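Local coordinates for LPXTG cell wall surface protein (PDB 4IGB), which is a cell-wall-anchored surface protein of Streptococcus gordonii, here as its N-terminal N1 and N2 domains, and probably serves as an adhesin, at residues K334-E339 / I377-K382; V324-E329 / T356-T361; T87-Q92 / I168-G173. All coordinates share one frame; numbering follows the deposited sequence.

Contact 1 of 3, residues K334-E339 / I377-K382; sequences KELKVE and IIITYK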
loop_
_atom_site.group_PDB
_atom_site.type_symbol
_atom_site.label_atom_id
_atom_site.label_comp_id
_atom_site.label_asym_id
_atom_site.label_seq_id
_atom_site.Cartn_x
_atom_site.Cartn_y
_atom_site.Cartn_z
ATOM N N LYS D 334 -18.558 -31.506 12.914
ATOM C CA LYS D 334 -19.849 -31.786 13.524
ATOM C C LYS D 334 -20.698 -30.530 13.633
ATOM O O LYS D 334 -21.850 -30.502 13.205
ATOM C CB LYS D 334 -19.670 -32.430 14.903
ATOM C CG LYS D 334 -18.962 -33.781 14.862
ATOM C CD LYS D 334 -19.402 -34.671 16.018
ATOM C CE LYS D 334 -20.880 -35.031 15.901
ATOM N NZ LYS D 334 -21.332 -35.957 16.979
ATOM N N GLU D 335 -20.115 -29.487 14.199
ATOM C CA GLU D 335 -20.838 -28.250 14.432
ATOM C C GLU D 335 -19.884 -27.219 15.019
ATOM O O GLU D 335 -18.736 -27.536 15.339
ATOM C CB GLU D 335 -22.005 -28.491 15.393
ATOM C CG GLU D 335 -21.588 -29.096 16.725
ATOM C CD GLU D 335 -22.772 -29.438 17.612
ATOM O OE1 GLU D 335 -22.794 -28.992 18.783
ATOM O OE2 GLU D 335 -23.676 -30.160 17.137
ATOM N N LEU D 336 -20.357 -25.987 15.152
ATOM C CA LEU D 336 -19.570 -24.951 15.791
ATOM C C LEU D 336 -20.493 -24.010 16.542
ATOM O O LEU D 336 -21.690 -23.951 16.260
ATOM C CB LEU D 336 -18.786 -24.174 14.737
ATOM C CG LEU D 336 -19.620 -23.411 13.711
ATOM C CD1 LEU D 336 -19.978 -22.038 14.240
ATOM C CD2 LEU D 336 -18.870 -23.294 12.386
ATOM N N LYS D 337 -19.942 -23.282 17.505
ATOM C CA LYS D 337 -20.620 -22.102 18.027
ATOM C C LYS D 337 -19.692 -20.893 17.931
ATOM O O LYS D 337 -18.480 -21.045 17.775
ATOM C CB LYS D 337 -21.151 -22.320 19.456
ATOM C CG LYS D 337 -20.156 -22.187 20.607
ATOM C CD LYS D 337 -20.869 -22.474 21.939
ATOM C CE LYS D 337 -20.027 -22.093 23.150
ATOM N NZ LYS D 337 -18.781 -22.904 23.276
ATOM N N VAL D 338 -20.256 -19.695 17.980
ATOM C CA VAL D 338 -19.424 -18.512 18.057
ATOM C C VAL D 338 -19.951 -17.551 19.118
ATOM O O VAL D 338 -21.144 -17.254 19.174
ATOM C CB VAL D 338 -19.218 -17.830 16.681
ATOM C CG1 VAL D 338 -19.865 -18.642 15.569
ATOM C CG2 VAL D 338 -19.730 -16.412 16.697
ATOM N N GLU D 339 -19.051 -17.107 19.985
ATOM C CA GLU D 339 -19.405 -16.201 21.059
ATOM C C GLU D 339 -18.756 -14.854 20.811
ATOM O O GLU D 339 -17.719 -14.763 20.158
ATOM C CB GLU D 339 -18.931 -16.753 22.408
ATOM C CG GLU D 339 -19.286 -18.217 22.639
ATOM C CD GLU D 339 -18.584 -18.803 23.855
ATOM O OE1 GLU D 339 -18.689 -18.211 24.954
ATOM O OE2 GLU D 339 -17.919 -19.852 23.708
ATOM N N ILE D 377 -14.284 -12.414 18.518
ATOM C CA ILE D 377 -15.222 -13.427 18.074
ATOM C C ILE D 377 -14.553 -14.787 18.223
ATOM O O ILE D 377 -13.572 -15.085 17.537
ATOM C CB ILE D 377 -15.651 -13.208 16.616
ATOM C CG1 ILE D 377 -16.395 -11.879 16.466
ATOM C CG2 ILE D 377 -16.534 -14.344 16.149
ATOM C CD1 ILE D 377 -16.357 -11.314 15.063
ATOM N N ILE D 378 -15.067 -15.593 19.147
ATOM C CA ILE D 378 -14.530 -16.921 19.393
ATOM C C ILE D 378 -15.359 -17.911 18.611
ATOM O O ILE D 378 -16.571 -17.993 18.795
ATOM C CB ILE D 378 -14.634 -17.316 20.876
ATOM C CG1 ILE D 378 -14.607 -16.080 21.776
ATOM C CG2 ILE D 378 -13.543 -18.306 21.249
ATOM C CD1 ILE D 378 -13.276 -15.425 21.852
ATOM N N ILE D 379 -14.721 -18.651 17.720
ATOM C CA ILE D 379 -15.397 -19.742 17.058
ATOM C C ILE D 379 -14.834 -21.043 17.614
ATOM O O ILE D 379 -13.642 -21.316 17.486
ATOM C CB ILE D 379 -15.205 -19.695 15.530
ATOM C CG1 ILE D 379 -15.560 -18.309 14.986
ATOM C CG2 ILE D 379 -16.059 -20.742 14.854
ATOM C CD1 ILE D 379 -15.474 -18.214 13.485
ATOM N N THR D 380 -15.685 -21.825 18.271
ATOM C CA THR D 380 -15.292 -23.142 18.747
ATOM C C THR D 380 -15.851 -24.211 17.799
ATOM O O THR D 380 -17.066 -24.340 17.649
ATOM C CB THR D 380 -15.799 -23.383 20.176
ATOM O OG1 THR D 380 -15.363 -22.311 21.027
ATOM C CG2 THR D 380 -15.270 -24.706 20.718
ATOM N N TYR D 381 -14.959 -24.955 17.149
ATOM C CA TYR D 381 -15.360 -25.998 16.213
ATOM C C TYR D 381 -15.331 -27.379 16.868
ATOM O O TYR D 381 -14.288 -27.815 17.365
ATOM C CB TYR D 381 -14.426 -26.045 15.005
ATOM C CG TYR D 381 -14.211 -24.739 14.284
ATOM C CD1 TYR D 381 -15.035 -24.357 13.225
ATOM C CD2 TYR D 381 -13.163 -23.902 14.633
ATOM C CE1 TYR D 381 -14.829 -23.163 12.549
ATOM C CE2 TYR D 381 -12.945 -22.709 13.963
ATOM C CZ TYR D 381 -13.778 -22.341 12.923
ATOM O OH TYR D 381 -13.555 -21.153 12.262
ATOM N N LYS D 382 -16.461 -28.078 16.847
ATOM C CA LYS D 382 -16.491 -29.463 17.300
ATOM C C LYS D 382 -16.270 -30.403 16.123
ATOM O O LYS D 382 -16.959 -30.326 15.102
ATOM C CB LYS D 382 -17.800 -29.785 18.024
ATOM C CG LYS D 382 -17.892 -29.168 19.412
ATOM C CD LYS D 382 -19.197 -29.527 20.107
ATOM C CE LYS D 382 -19.212 -29.013 21.543
ATOM N NZ LYS D 382 -20.509 -29.288 22.229
HETATM O O HOH W 1 -17.090 -20.362 20.872
#

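Contact 2 of 3, residues V324-E329 / T356-T361; sequences VQKFDE and TGQTVT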
loop_
_atom_site.group_PDB
_atom_site.type_symbol
_atom_site.label_atom_id
_atom_site.label_comp_id
_atom_site.label_asym_id
_atom_site.label_seq_id
_atom_site.Cartn_x
_atom_site.Cartn_y
_atom_site.Cartn_z
ATOM N N VAL D 324 -12.213 -18.537 7.561
ATOM C CA VAL D 324 -12.099 -19.750 6.773
ATOM C C VAL D 324 -11.346 -20.826 7.541
ATOM O O VAL D 324 -10.170 -20.663 7.874
ATOM C CB VAL D 324 -11.386 -19.495 5.451
ATOM C CG1 VAL D 324 -11.289 -20.795 4.658
ATOM C CG2 VAL D 324 -12.132 -18.436 4.661
ATOM N N GLN D 325 -12.042 -21.917 7.837
ATOM C CA GLN D 325 -11.431 -23.069 8.478
ATOM C C GLN D 325 -11.404 -24.210 7.477
ATOM O O GLN D 325 -12.324 -24.362 6.668
ATOM C CB GLN D 325 -12.225 -23.478 9.724
ATOM C CG GLN D 325 -11.838 -24.825 10.306
ATOM C CD GLN D 325 -10.421 -24.863 10.870
ATOM O OE1 GLN D 325 -9.444 -24.944 10.128
ATOM N NE2 GLN D 325 -10.312 -24.821 12.188
ATOM N N LYS D 326 -10.339 -24.999 7.521
ATOM C CA LYS D 326 -10.201 -26.149 6.642
ATOM C C LYS D 326 -9.716 -27.349 7.449
ATOM O O LYS D 326 -8.598 -27.355 7.952
ATOM C CB LYS D 326 -9.227 -25.833 5.505
ATOM C CG LYS D 326 -8.967 -27.021 4.582
ATOM C CD LYS D 326 -10.274 -27.672 4.162
ATOM C CE LYS D 326 -10.116 -28.454 2.866
ATOM N NZ LYS D 326 -11.448 -28.675 2.224
ATOM N N PHE D 327 -10.557 -28.365 7.577
ATOM C CA PHE D 327 -10.207 -29.486 8.429
ATOM C C PHE D 327 -9.390 -30.561 7.723
ATOM O O PHE D 327 -9.563 -30.810 6.532
ATOM C CB PHE D 327 -11.463 -30.083 9.049
ATOM C CG PHE D 327 -12.221 -29.119 9.906
ATOM C CD1 PHE D 327 -11.681 -28.666 11.103
ATOM C CD2 PHE D 327 -13.468 -28.660 9.523
ATOM C CE1 PHE D 327 -12.383 -27.778 11.909
ATOM C CE2 PHE D 327 -14.173 -27.769 10.317
ATOM C CZ PHE D 327 -13.627 -27.327 11.514
ATOM N N ASP D 328 -8.487 -31.180 8.475
ATOM C CA ASP D 328 -7.745 -32.337 8.005
ATOM C C ASP D 328 -8.737 -33.456 7.717
ATOM O O ASP D 328 -9.517 -33.837 8.593
ATOM C CB ASP D 328 -6.751 -32.791 9.080
ATOM C CG ASP D 328 -5.846 -33.928 8.612
ATOM O OD1 ASP D 328 -4.699 -33.646 8.213
ATOM O OD2 ASP D 328 -6.279 -35.104 8.648
ATOM N N GLU D 329 -8.735 -33.963 6.488
ATOM C CA GLU D 329 -9.507 -35.158 6.201
ATOM C C GLU D 329 -8.972 -36.217 7.156
ATOM O O GLU D 329 -7.776 -36.490 7.174
ATOM C CB GLU D 329 -9.358 -35.589 4.740
ATOM C CG GLU D 329 -7.930 -35.812 4.269
ATOM C CD GLU D 329 -7.873 -36.396 2.861
ATOM O OE1 GLU D 329 -8.557 -37.415 2.610
ATOM O OE2 GLU D 329 -7.155 -35.832 2.003
ATOM N N THR D 356 -18.217 -26.639 2.445
ATOM C CA THR D 356 -17.896 -27.254 1.167
ATOM C C THR D 356 -16.771 -28.257 1.348
ATOM O O THR D 356 -15.599 -27.882 1.431
ATOM C CB THR D 356 -17.466 -26.210 0.125
ATOM O OG1 THR D 356 -18.497 -25.223 -0.015
ATOM C CG2 THR D 356 -17.222 -26.879 -1.217
ATOM N N GLY D 357 -17.130 -29.536 1.397
ATOM C CA GLY D 357 -16.162 -30.572 1.691
ATOM C C GLY D 357 -15.641 -30.350 3.093
ATOM O O GLY D 357 -16.426 -30.208 4.036
ATOM N N GLN D 358 -14.319 -30.292 3.228
ATOM C CA GLN D 358 -13.687 -30.092 4.535
ATOM C C GLN D 358 -13.528 -28.612 4.922
ATOM O O GLN D 358 -12.933 -28.291 5.953
ATOM C CB GLN D 358 -12.333 -30.814 4.586
ATOM C CG GLN D 358 -12.442 -32.337 4.484
ATOM C CD GLN D 358 -13.108 -32.958 5.704
ATOM O OE1 GLN D 358 -14.335 -33.051 5.781
ATOM N NE2 GLN D 358 -12.297 -33.376 6.673
ATOM N N THR D 359 -14.056 -27.715 4.098
ATOM C CA THR D 359 -13.944 -26.281 4.354
ATOM C C THR D 359 -15.220 -25.702 4.960
ATOM O O THR D 359 -16.303 -25.819 4.385
ATOM C CB THR D 359 -13.581 -25.512 3.069
ATOM O OG1 THR D 359 -12.234 -25.824 2.700
ATOM C CG2 THR D 359 -13.681 -24.016 3.292
ATOM N N VAL D 360 -15.090 -25.086 6.129
ATOM C CA VAL D 360 -16.219 -24.446 6.794
ATOM C C VAL D 360 -15.935 -22.960 6.985
ATOM O O VAL D 360 -14.990 -22.579 7.685
ATOM C CB VAL D 360 -16.517 -25.099 8.160
ATOM C CG1 VAL D 360 -17.699 -24.418 8.841
ATOM C CG2 VAL D 360 -16.773 -26.598 7.994
ATOM N N THR D 361 -16.757 -22.124 6.359
ATOM C CA THR D 361 -16.576 -20.681 6.421
ATOM C C THR D 361 -17.687 -20.020 7.219
ATOM O O THR D 361 -18.873 -20.208 6.931
ATOM C CB THR D 361 -16.571 -20.075 5.019
ATOM O OG1 THR D 361 -15.508 -20.657 4.256
ATOM C CG2 THR D 361 -16.399 -18.559 5.087
HETATM O O HOH W 2 -13.029 -27.656 0.502
HETATM O O HOH W 3 -12.355 -30.905 1.270
#

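Contact 3 of 3, residues T87-Q92 / I168-G173; sequences TVNGKQ and IRYADG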
loop_
_atom_site.group_PDB
_atom_site.type_symbol
_atom_site.label_atom_id
_atom_site.label_comp_id
_atom_site.label_asym_id
_atom_site.label_seq_id
_atom_site.Cartn_x
_atom_site.Cartn_y
_atom_site.Cartn_z
ATOM N N THR D 87 8.828 -8.136 6.229
ATOM C CA THR D 87 8.479 -9.540 6.383
ATOM C C THR D 87 7.029 -9.629 6.807
ATOM O O THR D 87 6.635 -9.026 7.804
ATOM C CB THR D 87 9.314 -10.223 7.483
ATOM O OG1 THR D 87 10.709 -10.129 7.170
ATOM C CG2 THR D 87 8.926 -11.688 7.620
ATOM N N VAL D 88 6.242 -10.395 6.062
ATOM C CA VAL D 88 4.808 -10.464 6.289
ATOM C C VAL D 88 4.360 -11.909 6.181
ATOM O O VAL D 88 4.606 -12.556 5.160
ATOM C CB VAL D 88 4.048 -9.623 5.252
ATOM C CG1 VAL D 88 2.547 -9.688 5.509
ATOM C CG2 VAL D 88 4.550 -8.183 5.270
ATOM N N ASN D 89 3.717 -12.407 7.240
ATOM C CA ASN D 89 3.284 -13.801 7.312
ATOM C C ASN D 89 4.484 -14.752 7.225
ATOM O O ASN D 89 4.388 -15.852 6.682
ATOM C CB ASN D 89 2.252 -14.117 6.223
ATOM C CG ASN D 89 0.974 -13.261 6.341
ATOM O OD1 ASN D 89 0.595 -12.823 7.435
ATOM N ND2 ASN D 89 0.316 -13.023 5.208
ATOM N N GLY D 90 5.613 -14.309 7.763
ATOM C CA GLY D 90 6.837 -15.086 7.725
ATOM C C GLY D 90 7.569 -15.041 6.388
ATOM O O GLY D 90 8.634 -15.630 6.254
ATOM N N LYS D 91 7.005 -14.343 5.405
ATOM C CA LYS D 91 7.578 -14.300 4.061
ATOM C C LYS D 91 8.267 -12.972 3.751
ATOM O O LYS D 91 7.752 -11.896 4.074
ATOM C CB LYS D 91 6.497 -14.573 3.012
ATOM C CG LYS D 91 5.875 -15.961 3.107
ATOM C CD LYS D 91 5.027 -16.261 1.880
ATOM C CE LYS D 91 4.542 -17.704 1.885
ATOM N NZ LYS D 91 3.625 -17.999 0.742
ATOM N N GLN D 92 9.434 -13.040 3.119
ATOM C CA GLN D 92 10.113 -11.823 2.730
ATOM C C GLN D 92 9.314 -11.140 1.630
ATOM O O GLN D 92 8.791 -11.797 0.729
ATOM C CB GLN D 92 11.541 -12.100 2.269
ATOM C CG GLN D 92 12.234 -10.892 1.669
ATOM C CD GLN D 92 13.608 -11.227 1.113
ATOM O OE1 GLN D 92 14.416 -11.907 1.768
ATOM N NE2 GLN D 92 13.881 -10.759 -0.102
ATOM N N ILE D 168 4.156 -5.024 -4.752
ATOM C CA ILE D 168 4.866 -5.784 -3.740
ATOM C C ILE D 168 4.680 -7.260 -4.036
ATOM O O ILE D 168 3.627 -7.667 -4.537
ATOM C CB ILE D 168 4.389 -5.446 -2.331
ATOM C CG1 ILE D 168 2.869 -5.611 -2.214
ATOM C CG2 ILE D 168 4.785 -4.017 -1.989
ATOM C CD1 ILE D 168 2.326 -5.202 -0.813
ATOM N N ARG D 169 5.715 -8.050 -3.752
ATOM C CA ARG D 169 5.713 -9.476 -4.045
ATOM C C ARG D 169 6.407 -10.264 -2.952
ATOM O O ARG D 169 7.414 -9.818 -2.403
ATOM C CB ARG D 169 6.460 -9.754 -5.349
ATOM C CG ARG D 169 5.720 -9.395 -6.612
ATOM C CD ARG D 169 6.425 -10.039 -7.806
ATOM N NE ARG D 169 6.784 -9.041 -8.809
ATOM C CZ ARG D 169 7.677 -9.227 -9.778
ATOM N NH1 ARG D 169 8.324 -10.387 -9.887
ATOM N NH2 ARG D 169 7.927 -8.248 -10.639
ATOM N N TYR D 170 5.884 -11.444 -2.646
ATOM C CA TYR D 170 6.638 -12.388 -1.836
ATOM C C TYR D 170 7.901 -12.764 -2.608
ATOM O O TYR D 170 7.820 -13.212 -3.750
ATOM C CB TYR D 170 5.805 -13.639 -1.547
ATOM C CG TYR D 170 4.668 -13.422 -0.566
ATOM C CD1 TYR D 170 4.884 -12.785 0.653
ATOM C CD2 TYR D 170 3.379 -13.834 -0.869
ATOM C CE1 TYR D 170 3.844 -12.580 1.551
ATOM C CE2 TYR D 170 2.331 -13.641 0.027
ATOM C CZ TYR D 170 2.568 -13.010 1.229
ATOM O OH TYR D 170 1.526 -12.817 2.110
ATOM N N ALA D 171 9.066 -12.561 -2.007
ATOM C CA ALA D 171 10.309 -13.031 -2.622
ATOM C C ALA D 171 10.179 -14.522 -2.984
ATOM O O ALA D 171 10.704 -14.971 -3.993
ATOM C CB ALA D 171 11.489 -12.791 -1.700
ATOM N N ASP D 172 9.453 -15.259 -2.150
ATOM C CA ASP D 172 9.030 -16.646 -2.388
ATOM C C ASP D 172 8.795 -16.988 -3.847
ATOM O O ASP D 172 9.175 -18.056 -4.323
ATOM C CB ASP D 172 7.683 -16.884 -1.694
ATOM C CG ASP D 172 7.807 -17.708 -0.453
ATOM O OD1 ASP D 172 8.866 -17.642 0.197
ATOM O OD2 ASP D 172 6.841 -18.422 -0.122
ATOM N N GLY D 173 8.114 -16.086 -4.535
ATOM C CA GLY D 173 7.563 -16.382 -5.837
ATOM C C GLY D 173 6.153 -16.920 -5.671
ATOM O O GLY D 173 5.461 -17.175 -6.656
HETATM O O HOH W 4 8.982 -14.815 0.337
HETATM O O HOH W 5 10.511 -16.046 2.672
#

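Contact 1 of 3, residues K334-E339 / I377-K382
Leu336 and Val338 of strand 334-339 alternate with Ile377, Ile379 and Tyr381 of the antiparallel strand 377-382 to make one knobbly apolar face. Leu336 and Val338 sit directly across from Tyr381 and Ile379 in non-hydrogen-bonded pairs. The leucine methyls fork: CD2 of Leu336 rests obliquely 4.0 Å from CE1 of the Tyr381 ring, while CD1 of Leu336 turns to Ile379 CG2 at 4.2 Å. That same Ile379 methyl lies over the rim of one face of the tyrosine ring, so the isoleucine fills the angle between leucine and phenol. Farther along, Val338 uses CG2 to meet Ile377 CG2 at 3.8 Å and its CB to face Ile379 CG1.

The other face is polar. Lys337 NZ and Glu339 OE2, two residues apart on one strand, form a 3.2 Å salt bridge over Thr380, and a water between them and the sheet touches Thr380 OG1 at 2.6 Å and also bonds to Glu339 OE2 and Ile378 O. Lys382, extended beyond CG, runs alongside Glu335 with CD 3.9 Å from Glu335 OE1; the opposite charges stay near each other, Lys382 NZ to Glu335 OE1 4.1 Å, beyond salt-bridge range. At the start of the pairing, Lys334 N (3.0 Å) and, weakly, Glu335 N both point at Lys382 O, a classic beta bulge.

Strand 298-305 bonds to the other edge of 377-382, and the apolar face lies against Met323 and Gln325 of strand 321-326 and Val360, Val362 and Met364 of strand 359-364.

Contact 2 of 3, residues V324-E329 / T356-T361
Phe327 and Val360 make the tight, buried side of this contact. Val360 CG2 comes to the edge of the Phe327 ring, near its plane, 3.7 Å from CE2, while Gln325 CG lies over the rim of one ring face. The backbones of Gln325 and Val360 form an antiparallel hydrogen-bonded pair, Gln325 N to Val360 O at 3.0 Å and Val360 N to Gln325 O at 2.9 Å. Phe327 N then carries the pairing past the strand end with a nearly straight bond (172°) to Gln358 O. Tyr333 and Leu336 of strand 331-339 pack on Val360 as well.

Lys326 and Thr359 lie on the opposite, wetter face. With CG opposite the backbone N (chi1 177°) and a bend at chi2 (48°), the lysine chain crosses Thr359 at about a right angle and brings NZ to 3.0 Å from Thr359 OG1. Two waters accept from NZ: one also donates to Thr356 O and bonds Thr359 OG1, the other also accepts from Gln358 N. Both serve the type II' turn 356-359, where Gly357 has a positive phi.

Gln358 sends its amide the other way, against Glu329, with NE2 hydrogen-bonded to Leu331 O. The buried side thus joins ring-and-valine packing to regular backbone bonds, the Gln325 amide being taken up by Asn399. On the lysine side, besides the close approach to Thr359 OG1, two waters link the ammonium to the turn's polar backbone atoms, and the carbonyl and hydroxyl dipoles there would probably ease its charge.

Contact 3 of 3, residues T87-Q92 / I168-G173
A beta hairpin with a type I' turn, Val88 to Lys91, joins strands 72-88 and 91-106 of the N-terminal domain's large antiparallel sheet, and its tip grips Tyr170 at the end of strand 158-170, beside 91-106 in the sheet. Lys91 lies across the ring at about a right angle, extended beyond CG: its CD sits over the ring centre, 3.7 Å from the centroid in a CH-pi contact, and NZ lies over the same face as a cation-pi partner, 4.8 Å from the centroid of the Tyr170 ring. NZ then forms a salt bridge of 3.4 Å with Asp172 OD2; both groups also bond Thr174 OG1, which fixes the end of the lysine. At the far rim Asn89 ND2 makes a weak bond to Tyr170 OH, which is also bonded to Asp177 OD1; Asn89 OD1 is hydrogen-bonded to a glycerol, probably from the crystallisation liquor. Just past the strand end, Ala171 N donates to Gln92 O at 2.9 Å, the N-H arriving from above the carbonyl plane, and the Tyr170 CA lies 3.4 Å from that oxygen. A water is shared there too: it donates to Gln92 O and to Asp172 OD1 and accepts from Asp172 N at 2.6 Å.

In the fold
Contacts 1 and 2 belong to one N2-domain sheet assembly and meet directly although their centres are 13 Å apart: Tyr381 OH lies 3.7 Å from Gln325 CB, and Tyr381 CD1 the same distance from Phe327 CZ. Leu336 CD2 adds a 3.9 Å approach to Val360 CG1. Through these touches the apolar face of contact 1 and the buried side of contact 2 share one interior. Their segments alternate along the chain. Contact 3 is in the N-terminal domain, with nearest atoms about 13 Å from contact 2 and about 17 Å from contact 1, and touches neither. The sodium ion of that domain, bound by Asp186, Glu197 and Ser268, involves no residue of the three contacts.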